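Ribokinase (Giardia lamblia, PDB 6WHJ) probably catalyses the magnesium-dependent transfer of phosphate from ATP to O-5 of ribose, giving ribose 5-phosphate and ADP. Local coordinates at residues B[44-55]-B[274-282]; B[10-18]-B[115-123]. One frame throughout, in Å; residues are numbered along the deposited sequence.

Interaction 1 (B[44-55]-B[274-282])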
loop_
_atom_site.group_PDB
_atom_site.type_symbol
_atom_site.label_atom_id
_atom_site.label_comp_id
_atom_site.label_asym_id
_atom_site.label_seq_id
_atom_site.Cartn_x
_atom_site.Cartn_y
_atom_site.Cartn_z
ATOM N N LYS B 44 -5.534 -3.978 -14.820
ATOM C CA LYS B 44 -5.226 -3.887 -16.241
ATOM C C LYS B 44 -6.439 -4.253 -17.086
ATOM O O LYS B 44 -6.636 -3.691 -18.170
ATOM C CB LYS B 44 -4.017 -4.756 -16.570
ATOM C CG LYS B 44 -2.728 -4.018 -16.381
ATOM C CD LYS B 44 -1.530 -4.944 -16.409
ATOM C CE LYS B 44 -0.269 -4.164 -16.119
ATOM N NZ LYS B 44 -0.360 -2.857 -16.826
ATOM N N GLY B 45 -7.257 -5.197 -16.620
ATOM C CA GLY B 45 -8.455 -5.524 -17.366
ATOM C C GLY B 45 -9.401 -4.347 -17.447
ATOM O O GLY B 45 -9.838 -3.956 -18.531
ATOM N N SER B 46 -9.676 -3.718 -16.304
ATOM C CA SER B 46 -10.649 -2.632 -16.289
ATOM C C SER B 46 -10.105 -1.367 -16.943
ATOM O O SER B 46 -10.860 -0.621 -17.577
ATOM C CB SER B 46 -11.095 -2.349 -14.859
ATOM O OG SER B 46 -12.022 -1.279 -14.842
ATOM N N ASN B 47 -8.808 -1.090 -16.781
ATOM C CA ASN B 47 -8.227 0.088 -17.423
ATOM C C ASN B 47 -8.332 0.004 -18.933
ATOM O O ASN B 47 -8.642 0.997 -19.599
ATOM C CB ASN B 47 -6.771 0.252 -17.014
ATOM C CG ASN B 47 -6.621 0.803 -15.628
ATOM O OD1 ASN B 47 -7.564 1.363 -15.057
ATOM N ND2 ASN B 47 -5.435 0.635 -15.062
ATOM N N GLN B 48 -8.078 -1.176 -19.491
ATOM C CA GLN B 48 -8.149 -1.335 -20.935
ATOM C C GLN B 48 -9.582 -1.291 -21.438
ATOM O O GLN B 48 -9.827 -0.821 -22.554
ATOM C CB GLN B 48 -7.474 -2.635 -21.350
ATOM C CG GLN B 48 -5.987 -2.551 -21.341
ATOM C CD GLN B 48 -5.375 -3.904 -21.525
ATOM O OE1 GLN B 48 -6.024 -4.803 -22.058
ATOM N NE2 GLN B 48 -4.108 -4.055 -21.131
ATOM N N ALA B 49 -10.540 -1.758 -20.631
ATOM C CA ALA B 49 -11.943 -1.640 -21.017
ATOM C C ALA B 49 -12.411 -0.189 -20.955
ATOM O O ALA B 49 -13.224 0.242 -21.782
ATOM C CB ALA B 49 -12.817 -2.521 -20.127
ATOM N N ILE B 50 -11.924 0.575 -19.975
ATOM C CA ILE B 50 -12.328 1.971 -19.867
ATOM C C ILE B 50 -11.722 2.793 -21.002
ATOM O O ILE B 50 -12.385 3.665 -21.581
ATOM C CB ILE B 50 -11.959 2.513 -18.470
ATOM C CG1 ILE B 50 -12.823 1.811 -17.414
ATOM C CG2 ILE B 50 -12.138 4.023 -18.393
ATOM C CD1 ILE B 50 -12.581 2.226 -15.961
ATOM N N ALA B 51 -10.474 2.492 -21.374
ATOM C CA ALA B 51 -9.862 3.154 -22.524
ATOM C C ALA B 51 -10.636 2.867 -23.807
ATOM O O ALA B 51 -10.808 3.760 -24.647
ATOM C CB ALA B 51 -8.401 2.723 -22.659
ATOM N N CYS B 52 -11.118 1.627 -23.976
ATOM C CA CYS B 52 -11.970 1.321 -25.124
ATOM C C CYS B 52 -13.203 2.211 -25.129
ATOM O O CYS B 52 -13.497 2.872 -26.131
ATOM C CB CYS B 52 -12.390 -0.151 -25.129
ATOM S SG CYS B 52 -11.118 -1.330 -25.661
ATOM N N GLY B 53 -13.935 2.242 -24.011
ATOM C CA GLY B 53 -15.148 3.033 -23.949
ATOM C C GLY B 53 -14.934 4.505 -24.245
ATOM O O GLY B 53 -15.792 5.144 -24.857
ATOM N N LYS B 54 -13.783 5.059 -23.849
ATOM C CA LYS B 54 -13.557 6.487 -24.067
ATOM C C LYS B 54 -13.087 6.806 -25.480
ATOM O O LYS B 54 -13.367 7.896 -25.991
ATOM C CB LYS B 54 -12.542 7.034 -23.066
ATOM C CG LYS B 54 -13.026 7.062 -21.630
ATOM C CD LYS B 54 -12.079 7.916 -20.802
ATOM C CE LYS B 54 -12.579 8.142 -19.393
ATOM N NZ LYS B 54 -11.432 8.547 -18.530
ATOM N N VAL B 55 -12.378 5.884 -26.126
ATOM C CA VAL B 55 -11.876 6.135 -27.466
ATOM C C VAL B 55 -12.881 5.668 -28.512
ATOM O O VAL B 55 -12.831 6.126 -29.663
ATOM C CB VAL B 55 -10.498 5.459 -27.622
ATOM C CG1 VAL B 55 -9.973 5.580 -29.028
ATOM C CG2 VAL B 55 -9.489 6.076 -26.649
ATOM N N ASP B 274 -1.981 0.683 -20.987
ATOM C CA ASP B 274 -3.355 0.224 -21.101
ATOM C C ASP B 274 -4.140 1.084 -22.079
ATOM O O ASP B 274 -4.927 0.566 -22.881
ATOM C CB ASP B 274 -4.005 0.183 -19.719
ATOM C CG ASP B 274 -3.376 -0.879 -18.828
ATOM O OD1 ASP B 274 -2.859 -1.874 -19.387
ATOM O OD2 ASP B 274 -3.392 -0.731 -17.581
ATOM N N CYS B 275 -3.901 2.390 -22.066
ATOM C CA CYS B 275 -4.539 3.250 -23.049
ATOM C C CYS B 275 -4.105 2.863 -24.455
ATOM O O CYS B 275 -4.922 2.852 -25.381
ATOM C CB CYS B 275 -4.208 4.712 -22.745
ATOM S SG CYS B 275 -4.653 5.869 -24.040
ATOM N N PHE B 276 -2.832 2.489 -24.622
ATOM C CA PHE B 276 -2.361 2.041 -25.928
ATOM C C PHE B 276 -3.064 0.758 -26.342
ATOM O O PHE B 276 -3.518 0.626 -27.483
ATOM C CB PHE B 276 -0.844 1.847 -25.921
ATOM C CG PHE B 276 -0.282 1.402 -27.250
ATOM C CD1 PHE B 276 -0.259 0.058 -27.604
ATOM C CD2 PHE B 276 0.223 2.326 -28.144
ATOM C CE1 PHE B 276 0.254 -0.346 -28.823
ATOM C CE2 PHE B 276 0.742 1.925 -29.363
ATOM C CZ PHE B 276 0.753 0.588 -29.707
ATOM N N ILE B 277 -3.152 -0.212 -25.431
ATOM C CA ILE B 277 -3.798 -1.472 -25.787
ATOM C C ILE B 277 -5.267 -1.238 -26.112
ATOM O O ILE B 277 -5.779 -1.736 -27.124
ATOM C CB ILE B 277 -3.616 -2.509 -24.662
ATOM C CG1 ILE B 277 -2.146 -2.911 -24.531
ATOM C CG2 ILE B 277 -4.496 -3.728 -24.907
ATOM C CD1 ILE B 277 -1.619 -3.611 -25.742
ATOM N N GLY B 278 -5.950 -0.424 -25.300
ATOM C CA GLY B 278 -7.358 -0.157 -25.553
ATOM C C GLY B 278 -7.597 0.523 -26.891
ATOM O O GLY B 278 -8.469 0.107 -27.662
ATOM N N SER B 279 -6.834 1.588 -27.178
ATOM C CA SER B 279 -6.997 2.300 -28.441
ATOM C C SER B 279 -6.654 1.412 -29.629
ATOM O O SER B 279 -7.371 1.411 -30.637
ATOM C CB SER B 279 -6.129 3.553 -28.452
ATOM O OG SER B 279 -6.401 4.332 -27.313
ATOM N N PHE B 280 -5.583 0.619 -29.505
ATOM C CA PHE B 280 -5.220 -0.330 -30.552
ATOM C C PHE B 280 -6.390 -1.252 -30.874
ATOM O O PHE B 280 -6.688 -1.507 -32.046
ATOM C CB PHE B 280 -4.000 -1.142 -30.107
ATOM C CG PHE B 280 -3.587 -2.202 -31.076
ATOM C CD1 PHE B 280 -3.034 -1.867 -32.305
ATOM C CD2 PHE B 280 -3.814 -3.548 -30.787
ATOM C CE1 PHE B 280 -2.660 -2.857 -33.212
ATOM C CE2 PHE B 280 -3.450 -4.549 -31.690
ATOM C CZ PHE B 280 -2.871 -4.199 -32.910
ATOM N N CYS B 281 -7.085 -1.739 -29.841
ATOM C CA CYS B 281 -8.222 -2.623 -30.072
ATOM C C CYS B 281 -9.388 -1.879 -30.709
ATOM O O CYS B 281 -10.070 -2.428 -31.583
ATOM C CB CYS B 281 -8.654 -3.281 -28.765
ATOM S SG CYS B 281 -7.475 -4.509 -28.178
ATOM N N VAL B 282 -9.645 -0.640 -30.280
ATOM C CA VAL B 282 -10.735 0.130 -30.878
ATOM C C VAL B 282 -10.511 0.289 -32.377
ATOM O O VAL B 282 -11.384 -0.039 -33.187
ATOM C CB VAL B 282 -10.890 1.493 -30.177
ATOM C CG1 VAL B 282 -11.739 2.433 -31.021
ATOM C CG2 VAL B 282 -11.527 1.299 -28.817
#
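Asp274 lies over the first turn of helix 44-55, where its carboxylate is overlapped by Lys44, Asn47 and Gln48. Gln48 makes the side-chain hydrogen bond that joins the two helices: Gln48 NE2 donates to Asp274 OD1 at 3.1 Å with an N-H...O angle of 166°. The acceptor lies in the plane of the Gln48 amide, whereas the donor stands above the carboxylate plane, the two planes being 62° apart. The carboxylate acceptor calls for the NH2 on the Asp274 side, and the bond from Gln144 NE2 to Gln48 OE1 agrees with it. Ile277 CG2 rests on the amide, 3.4 Å from Gln48 OE1. Lys44 crosses the carboxylate at about a right angle; Lys44 NZ makes a long salt bridge of 3.7 Å to Asp274 OD1.

Further along, the helix axes approach to 7.7 Å at a crossing angle of -49°, with Gly278 CA facing Gln48 O and Ala51 CB packed on Cys275 CA. Beyond Gly278, Val282 CG2 reaches Cys52 O at 3.7 Å, and Val55 CG1 meets Val282 CG1 at 4.1 Å. Helix 301-318 covers Val55 and Ser279 through Phe310 and Ala314. The polar end is consistent with the active site of a PfkB-family kinase, where the predicted proton acceptor Asp274 starts this segment and the predicted substrate-binding residues begin helix 44-55.

Interaction 2 (B[10-18]-B[115-123]). With EDO (1,2-ethanediol), chain F.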
loop_
_atom_site.group_PDB
_atom_site.type_symbol
_atom_site.label_atom_id
_atom_site.label_comp_id
_atom_site.label_asym_id
_atom_site.label_seq_id
_atom_site.Cartn_x
_atom_site.Cartn_y
_atom_site.Cartn_z
ATOM N N VAL B 10 -14.427 -7.516 -26.188
ATOM C CA VAL B 10 -14.686 -8.152 -24.903
ATOM C C VAL B 10 -13.354 -8.208 -24.159
ATOM O O VAL B 10 -12.375 -8.770 -24.667
ATOM C CB VAL B 10 -15.303 -9.555 -25.077
ATOM C CG1 VAL B 10 -15.561 -10.217 -23.734
ATOM C CG2 VAL B 10 -16.580 -9.493 -25.889
ATOM N N ILE B 11 -13.298 -7.617 -22.971
ATOM C CA ILE B 11 -12.081 -7.605 -22.163
ATOM C C ILE B 11 -12.340 -8.447 -20.919
ATOM O O ILE B 11 -13.201 -8.110 -20.097
ATOM C CB ILE B 11 -11.639 -6.180 -21.782
ATOM C CG1 ILE B 11 -11.489 -5.289 -23.013
ATOM C CG2 ILE B 11 -10.343 -6.213 -20.996
ATOM C CD1 ILE B 11 -12.706 -4.441 -23.286
ATOM N N ILE B 12 -11.615 -9.551 -20.794
ATOM C CA ILE B 12 -11.740 -10.452 -19.657
ATOM C C ILE B 12 -10.513 -10.229 -18.782
ATOM O O ILE B 12 -9.410 -10.655 -19.142
ATOM C CB ILE B 12 -11.832 -11.916 -20.102
ATOM C CG1 ILE B 12 -12.892 -12.089 -21.199
ATOM C CG2 ILE B 12 -12.165 -12.794 -18.922
ATOM C CD1 ILE B 12 -12.819 -13.438 -21.922
ATOM N N GLY B 13 -10.690 -9.578 -17.638
ATOM C CA GLY B 13 -9.555 -9.327 -16.783
ATOM C C GLY B 13 -9.915 -8.696 -15.456
ATOM O O GLY B 13 -11.048 -8.785 -14.982
ATOM N N SER B 14 -8.933 -8.029 -14.873
ATOM C CA SER B 14 -8.997 -7.652 -13.471
ATOM C C SER B 14 -9.533 -6.242 -13.262
ATOM O O SER B 14 -9.424 -5.368 -14.132
ATOM C CB SER B 14 -7.611 -7.755 -12.851
ATOM O OG SER B 14 -6.743 -6.877 -13.540
ATOM N N TYR B 15 -10.111 -6.032 -12.083
ATOM C CA TYR B 15 -10.300 -4.702 -11.528
ATOM C C TYR B 15 -9.577 -4.665 -10.190
ATOM O O TYR B 15 -9.798 -5.530 -9.335
ATOM C CB TYR B 15 -11.774 -4.325 -11.320
ATOM C CG TYR B 15 -11.872 -3.035 -10.526
ATOM C CD1 TYR B 15 -11.679 -1.814 -11.147
ATOM C CD2 TYR B 15 -12.052 -3.043 -9.147
ATOM C CE1 TYR B 15 -11.708 -0.634 -10.441
ATOM C CE2 TYR B 15 -12.084 -1.859 -8.423
ATOM C CZ TYR B 15 -11.907 -0.654 -9.080
ATOM O OH TYR B 15 -11.937 0.550 -8.399
ATOM N N ASN B 16 -8.722 -3.662 -10.015
ATOM C CA ASN B 16 -8.054 -3.407 -8.751
ATOM C C ASN B 16 -8.329 -1.970 -8.331
ATOM O O ASN B 16 -8.250 -1.051 -9.152
ATOM C CB ASN B 16 -6.533 -3.618 -8.859
ATOM C CG ASN B 16 -6.149 -5.042 -9.237
ATOM O OD1 ASN B 16 -6.661 -6.006 -8.679
ATOM N ND2 ASN B 16 -5.244 -5.173 -10.195
ATOM N N ARG B 17 -8.658 -1.781 -7.057
ATOM C CA ARG B 17 -8.652 -0.445 -6.478
ATOM C C ARG B 17 -7.201 -0.099 -6.151
ATOM O O ARG B 17 -6.562 -0.772 -5.331
ATOM C CB ARG B 17 -9.537 -0.386 -5.232
ATOM C CG ARG B 17 -9.690 1.007 -4.635
ATOM C CD ARG B 17 -10.156 1.968 -5.690
ATOM N NE ARG B 17 -10.427 3.311 -5.182
ATOM C CZ ARG B 17 -11.637 3.854 -5.063
ATOM N NH1 ARG B 17 -12.723 3.175 -5.423
ATOM N NH2 ARG B 17 -11.757 5.093 -4.595
ATOM N N ASP B 18 -6.668 0.916 -6.820
ATOM C CA ASP B 18 -5.275 1.307 -6.640
ATOM C C ASP B 18 -5.143 2.162 -5.381
ATOM O O ASP B 18 -5.810 3.194 -5.254
ATOM C CB ASP B 18 -4.793 2.085 -7.862
ATOM C CG ASP B 18 -4.446 1.193 -9.049
ATOM O OD1 ASP B 18 -4.339 -0.043 -8.900
ATOM O OD2 ASP B 18 -4.318 1.746 -10.163
ATOM N N ILE B 115 -0.056 -6.473 -5.738
ATOM C CA ILE B 115 -1.457 -6.747 -6.032
ATOM C C ILE B 115 -1.974 -7.804 -5.065
ATOM O O ILE B 115 -1.341 -8.853 -4.874
ATOM C CB ILE B 115 -1.632 -7.210 -7.487
ATOM C CG1 ILE B 115 -1.075 -6.151 -8.443
ATOM C CG2 ILE B 115 -3.077 -7.501 -7.772
ATOM C CD1 ILE B 115 -1.206 -6.508 -9.905
ATOM N N SER B 116 -3.140 -7.542 -4.482
ATOM C CA SER B 116 -3.918 -8.546 -3.767
ATOM C C SER B 116 -5.081 -8.839 -4.700
ATOM O O SER B 116 -6.036 -8.057 -4.778
ATOM C CB SER B 116 -4.400 -8.040 -2.411
ATOM O OG SER B 116 -5.174 -9.029 -1.734
ATOM N N GLU B 117 -4.985 -9.959 -5.419
ATOM C CA GLU B 117 -5.921 -10.220 -6.508
ATOM C C GLU B 117 -7.351 -10.285 -5.998
ATOM O O GLU B 117 -8.270 -9.790 -6.659
ATOM C CB GLU B 117 -5.512 -11.486 -7.261
ATOM C CG GLU B 117 -5.755 -12.763 -6.548
ATOM C CD GLU B 117 -5.624 -13.968 -7.461
ATOM O OE1 GLU B 117 -5.310 -13.780 -8.660
ATOM O OE2 GLU B 117 -5.862 -15.100 -6.973
ATOM N N GLY B 118 -7.550 -10.837 -4.800
ATOM C CA GLY B 118 -8.882 -10.845 -4.210
ATOM C C GLY B 118 -9.885 -11.493 -5.141
ATOM O O GLY B 118 -9.662 -12.588 -5.673
ATOM N N ALA B 119 -10.989 -10.784 -5.384
ATOM C CA ALA B 119 -12.081 -11.338 -6.170
ATOM C C ALA B 119 -11.694 -11.593 -7.621
ATOM O O ALA B 119 -12.413 -12.320 -8.321
ATOM C CB ALA B 119 -13.298 -10.416 -6.102
ATOM N N ASN B 120 -10.585 -11.016 -8.092
ATOM C CA ASN B 120 -10.122 -11.339 -9.436
ATOM C C ASN B 120 -9.795 -12.820 -9.560
ATOM O O ASN B 120 -9.933 -13.400 -10.646
ATOM C CB ASN B 120 -8.909 -10.479 -9.784
ATOM C CG ASN B 120 -9.270 -9.018 -9.971
ATOM O OD1 ASN B 120 -10.138 -8.688 -10.785
ATOM N ND2 ASN B 120 -8.635 -8.136 -9.194
ATOM N N GLY B 121 -9.436 -13.466 -8.449
ATOM C CA GLY B 121 -9.154 -14.887 -8.467
ATOM C C GLY B 121 -10.380 -15.780 -8.601
ATOM O O GLY B 121 -10.210 -16.991 -8.791
ATOM N N MET B 122 -11.598 -15.229 -8.509
ATOM C CA MET B 122 -12.810 -16.024 -8.697
ATOM C C MET B 122 -13.362 -15.971 -10.116
ATOM O O MET B 122 -14.333 -16.685 -10.407
ATOM C CB MET B 122 -13.930 -15.586 -7.743
ATOM C CG MET B 122 -13.870 -16.193 -6.358
ATOM S SD MET B 122 -12.631 -15.457 -5.292
ATOM C CE MET B 122 -13.079 -16.266 -3.749
ATOM N N LEU B 123 -12.803 -15.132 -10.988
ATOM C CA LEU B 123 -13.299 -14.977 -12.355
ATOM C C LEU B 123 -12.939 -16.233 -13.137
ATOM O O LEU B 123 -11.787 -16.428 -13.520
ATOM C CB LEU B 123 -12.704 -13.728 -13.001
ATOM C CG LEU B 123 -13.220 -13.317 -14.385
ATOM C CD1 LEU B 123 -14.681 -12.985 -14.300
ATOM C CD2 LEU B 123 -12.463 -12.131 -14.931
HETATM C C1 EDO F . -2.247 -2.339 -12.597
HETATM O O1 EDO F . -1.493 -3.428 -12.043
HETATM C C2 EDO F . -2.935 -1.557 -11.479
HETATM O O2 EDO F . -3.497 -2.493 -10.550
HETATM O O HOH W 1 -11.758 -9.651 -12.415
#
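Asn120 reaches from the 3-10 turn 119-122 to the chain at Ser14-Asn16, its CB pointing toward that segment and its CG anti to its own carbonyl carbon. From CB the side chain runs to Asn120 CG, which lies 3.6 Å from Ser14 CB. There the amide divides. Asn120 OD1 accepts from Tyr15 N at 3.0 Å with an N-H...O angle of 151°, the donor tilted somewhat from the amide carbonyl plane. Asn120 ND2 donates to Tyr15 O at 2.9 Å and 163°; that oxygen lies in the Asn120 amide plane, although the donor stands above the carbonyl plane of Tyr15. One amide therefore grips both the N-H and the C=O of a single residue, which sets which end of the Asn120 amide is oxygen and which is nitrogen. ND2 also makes a weak bond to Glu117 O within its own loop.

The Asn16 amide stands almost perpendicular to that of Asn120, the planes 88° apart. Its OD1 is near Asn120 ND2, but the angle is too poor for a bond. Asn16 ND2 instead donates to O2 of a bound ethanediol, probably from the crystallisation liquor, at 3.2 Å, and the same O2 donates to Asp18 OD1. Glu146 holds this ethanediol too. At the far end Leu123 CD2 approaches Gly13 O at 3.6 Å, and the Leu123 side chain crosses that of Ile12 at about a right angle, CD2 against CG2.

Ile115 continues the four-stranded sheet into a parallel ladder with the second subunit. Because Asn16 and Asp18 are both predicted substrate ligands, the site is consistent with the sugar pocket under the dimer-forming lid sheet of ribokinases.

The centres of interactions 1 and 2 lie 16 Å apart, and the two contacts touch: Ser46 N probably bonds to Ser14 O at 2.7 Å, while Gly45 O packs against Ile11 CG2. Along the chain their segments alternate, in the order 10-18, 44-55, 115-123, 274-282. Segment 10-18 passes from strand 9-12 of the nine-stranded sheet to strand 16-22 of the four-stranded sheet, so interaction 2 spans the junction of the two, while interaction 1 pairs two helices nearer the centre of the chain. Glu146 accepts hydrogen bonds from Lys44 N and Ser14 OG, tying both contacts to one predicted substrate site that also includes Asp274.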